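Methylmalonyl-CoA carboxyltransferase 5S subunit (Propionibacterium freudenreichii subsp. shermanii, PDB 1RQB) transfers a carboxyl group from the biotin of the 1.3S subunit to pyruvate, forming oxaloacetate, with a cobalt-dependent TIM-barrel domain. Local coordinates at residues Leu109-Arg112 / His113-Asp116. Residues are numbered along the deposited sequence; the frame is centred on the assembly and turned at random.
Sequences LGYR and HYND
Arg112 lies across one face of the Tyr114 ring, the two side chains crossing at about a right angle. Near its root, Arg112 CG stands 4.3 Å from the Tyr114 ring centroid. It is only 20° off the ring normal, which meets the criterion for a CH-pi contact. Farther out, Tyr114 CE2 sits over the centre of the guanidinium, 3.6 Å from Arg112 CZ; the two planes diverge by 42°, so this is a tilted overlap rather than a parallel stack. Arg112 CG sits between the backbone N and the carbonyl carbon (chi1 62°), and the chain runs extended from CG to NE. Three polar partners surround the guanidinium: Arg112 NE donates to Tyr111 OH at 3.0 Å, with the hydroxyl in the guanidinium plane, Arg112 NH2 forms a salt bridge with Glu429, and Arg112 NH1 makes a weak, bent bond to His113 O. The NE bond and the salt bridge probably do most to fix the group. The Tyr111 and Tyr114 side chains also cross at about a right angle, Tyr114 OH coming obliquely to within 3.4 Å of Tyr111 CE2. At the same hydroxyl end, Gly110 CA lies near the edge of the Tyr114 ring, 3.8 Å from Tyr114 OH, and that hydroxyl bonds to Ala454 O. This loop links barrel strand 99-103 to helix 116-128, where Asn115 is the N-cap, its OD1 accepting from Glu117 N. Ring face and Glu429 carboxylate thus meet one guanidinium, probably both stabilising its positive charge, and Glu429 OE1 also accepts from Asn115 N, tying the loop to the segment around Glu429.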
ATOM      1  N   LEU A 109     -20.018  20.061  12.955  1.00 12.92           N
ATOM      2  CA  LEU A 109     -18.984  19.139  13.446  1.00 17.43           C
ATOM      3  C   LEU A 109     -19.485  18.517  14.751  1.00 20.42           C
ATOM      4  O   LEU A 109     -18.737  17.846  15.461  1.00 21.52           O
ATOM      5  CB  LEU A 109     -17.671  19.889  13.706  1.00 15.87           C
ATOM      6  CG  LEU A 109     -17.048  20.570  12.491  1.00 15.16           C
ATOM      7  CD1 LEU A 109     -15.757  21.270  12.883  1.00 15.78           C
ATOM      8  CD2 LEU A 109     -16.794  19.518  11.407  1.00 13.84           C
ATOM      9  N   GLY A 110     -20.774  18.735  15.012  1.00 19.76           N
ATOM     10  CA  GLY A 110     -21.417  18.276  16.228  1.00 21.07           C
ATOM     11  C   GLY A 110     -22.088  16.918  16.244  1.00 19.71           C
ATOM     12  O   GLY A 110     -21.890  16.094  15.354  1.00 24.61           O
ATOM     13  N   TYR A 111     -22.944  16.734  17.244  1.00 22.62           N
ATOM     14  CA  TYR A 111     -23.608  15.450  17.513  1.00 23.63           C
ATOM     15  C   TYR A 111     -25.079  15.429  17.091  1.00 21.70           C
ATOM     16  O   TYR A 111     -25.732  14.399  17.249  1.00 19.66           O
ATOM     17  CB  TYR A 111     -23.504  15.175  19.017  1.00 26.29           C
ATOM     18  CG  TYR A 111     -24.324  16.149  19.851  1.00 31.00           C
ATOM     19  CD1 TYR A 111     -25.587  15.797  20.333  1.00 34.29           C
ATOM     20  CD2 TYR A 111     -23.866  17.443  20.101  1.00 34.15           C
ATOM     21  CE1 TYR A 111     -26.373  16.708  21.036  1.00 33.66           C
ATOM     22  CE2 TYR A 111     -24.646  18.367  20.803  1.00 35.88           C
ATOM     23  CZ  TYR A 111     -25.898  17.994  21.265  1.00 36.36           C
ATOM     24  OH  TYR A 111     -26.681  18.913  21.936  1.00 33.74           O
ATOM     25  N   ARG A 112     -25.625  16.529  16.575  1.00 17.75           N
ATOM     26  CA  ARG A 112     -27.041  16.523  16.176  1.00 17.78           C
ATOM     27  C   ARG A 112     -27.292  17.580  15.100  1.00 15.00           C
ATOM     28  O   ARG A 112     -26.410  18.361  14.746  1.00 17.64           O
ATOM     29  CB  ARG A 112     -27.945  16.874  17.363  1.00 20.17           C
ATOM     30  CG  ARG A 112     -27.684  18.284  17.924  1.00 16.91           C
ATOM     31  CD  ARG A 112     -28.641  18.652  19.045  1.00 24.17           C
ATOM     32  NE  ARG A 112     -28.300  19.924  19.684  1.00 22.23           N
ATOM     33  CZ  ARG A 112     -28.710  21.125  19.283  1.00 23.65           C
ATOM     34  NH1 ARG A 112     -29.494  21.251  18.222  1.00 20.16           N
ATOM     35  NH2 ARG A 112     -28.344  22.206  19.967  1.00 23.46           N
ATOM     36  N   HIS A 113     -28.510  17.589  14.578  1.00 13.13           N
ATOM     37  CA  HIS A 113     -28.875  18.621  13.599  1.00 15.82           C
ATOM     38  C   HIS A 113     -29.066  19.927  14.373  1.00 16.73           C
ATOM     39  O   HIS A 113     -29.599  19.917  15.482  1.00 18.92           O
ATOM     40  CB  HIS A 113     -30.185  18.262  12.890  1.00 19.18           C
ATOM     41  CG  HIS A 113     -30.052  17.148  11.904  1.00 22.33           C
ATOM     42  ND1 HIS A 113     -30.630  17.190  10.654  1.00 26.52           N
ATOM     43  CD2 HIS A 113     -29.391  15.967  11.972  1.00 29.00           C
ATOM     44  CE1 HIS A 113     -30.327  16.086   9.992  1.00 26.16           C
ATOM     45  NE2 HIS A 113     -29.576  15.328  10.770  1.00 24.70           N
ATOM     46  N   TYR A 114     -28.606  21.034  13.805  1.00 13.26           N
ATOM     47  CA  TYR A 114     -28.773  22.338  14.463  1.00 17.03           C
ATOM     48  C   TYR A 114     -29.734  23.203  13.647  1.00 17.84           C
ATOM     49  O   TYR A 114     -29.954  22.970  12.459  1.00 12.36           O
ATOM     50  CB  TYR A 114     -27.435  23.077  14.571  1.00 16.65           C
ATOM     51  CG  TYR A 114     -26.459  22.397  15.485  1.00 16.97           C
ATOM     52  CD1 TYR A 114     -25.628  21.381  15.016  1.00 15.29           C
ATOM     53  CD2 TYR A 114     -26.424  22.709  16.840  1.00 18.45           C
ATOM     54  CE1 TYR A 114     -24.790  20.690  15.878  1.00 16.95           C
ATOM     55  CE2 TYR A 114     -25.599  22.020  17.713  1.00 17.21           C
ATOM     56  CZ  TYR A 114     -24.786  21.011  17.227  1.00 19.84           C
ATOM     57  OH  TYR A 114     -23.995  20.302  18.089  1.00 21.00           O
ATOM     58  N   ASN A 115     -30.305  24.199  14.319  1.00 18.50           N
ATOM     59  CA  ASN A 115     -31.187  25.162  13.645  1.00 18.56           C
ATOM     60  C   ASN A 115     -30.338  25.894  12.603  1.00 17.39           C
ATOM     61  O   ASN A 115     -29.132  26.065  12.776  1.00 16.30           O
ATOM     62  CB  ASN A 115     -31.776  26.143  14.676  1.00 19.82           C
ATOM     63  CG  ASN A 115     -32.426  27.356  14.033  1.00 21.11           C
ATOM     64  OD1 ASN A 115     -31.747  28.323  13.698  1.00 23.34           O
ATOM     65  ND2 ASN A 115     -33.748  27.310  13.851  1.00 22.35           N
ATOM     66  N   ASP A 116     -30.979  26.316  11.521  1.00 18.00           N
ATOM     67  CA  ASP A 116     -30.307  26.992  10.402  1.00 19.48           C
ATOM     68  C   ASP A 116     -29.412  28.151  10.849  1.00 22.05           C
ATOM     69  O   ASP A 116     -28.370  28.386  10.237  1.00 19.29           O
ATOM     70  CB  ASP A 116     -31.339  27.504   9.384  1.00 18.39           C
ATOM     71  CG  ASP A 116     -31.920  26.383   8.510  1.00 26.77           C
ATOM     72  OD1 ASP A 116     -31.311  25.285   8.443  1.00 20.63           O
ATOM     73  OD2 ASP A 116     -32.980  26.603   7.871  1.00 25.11           O
TER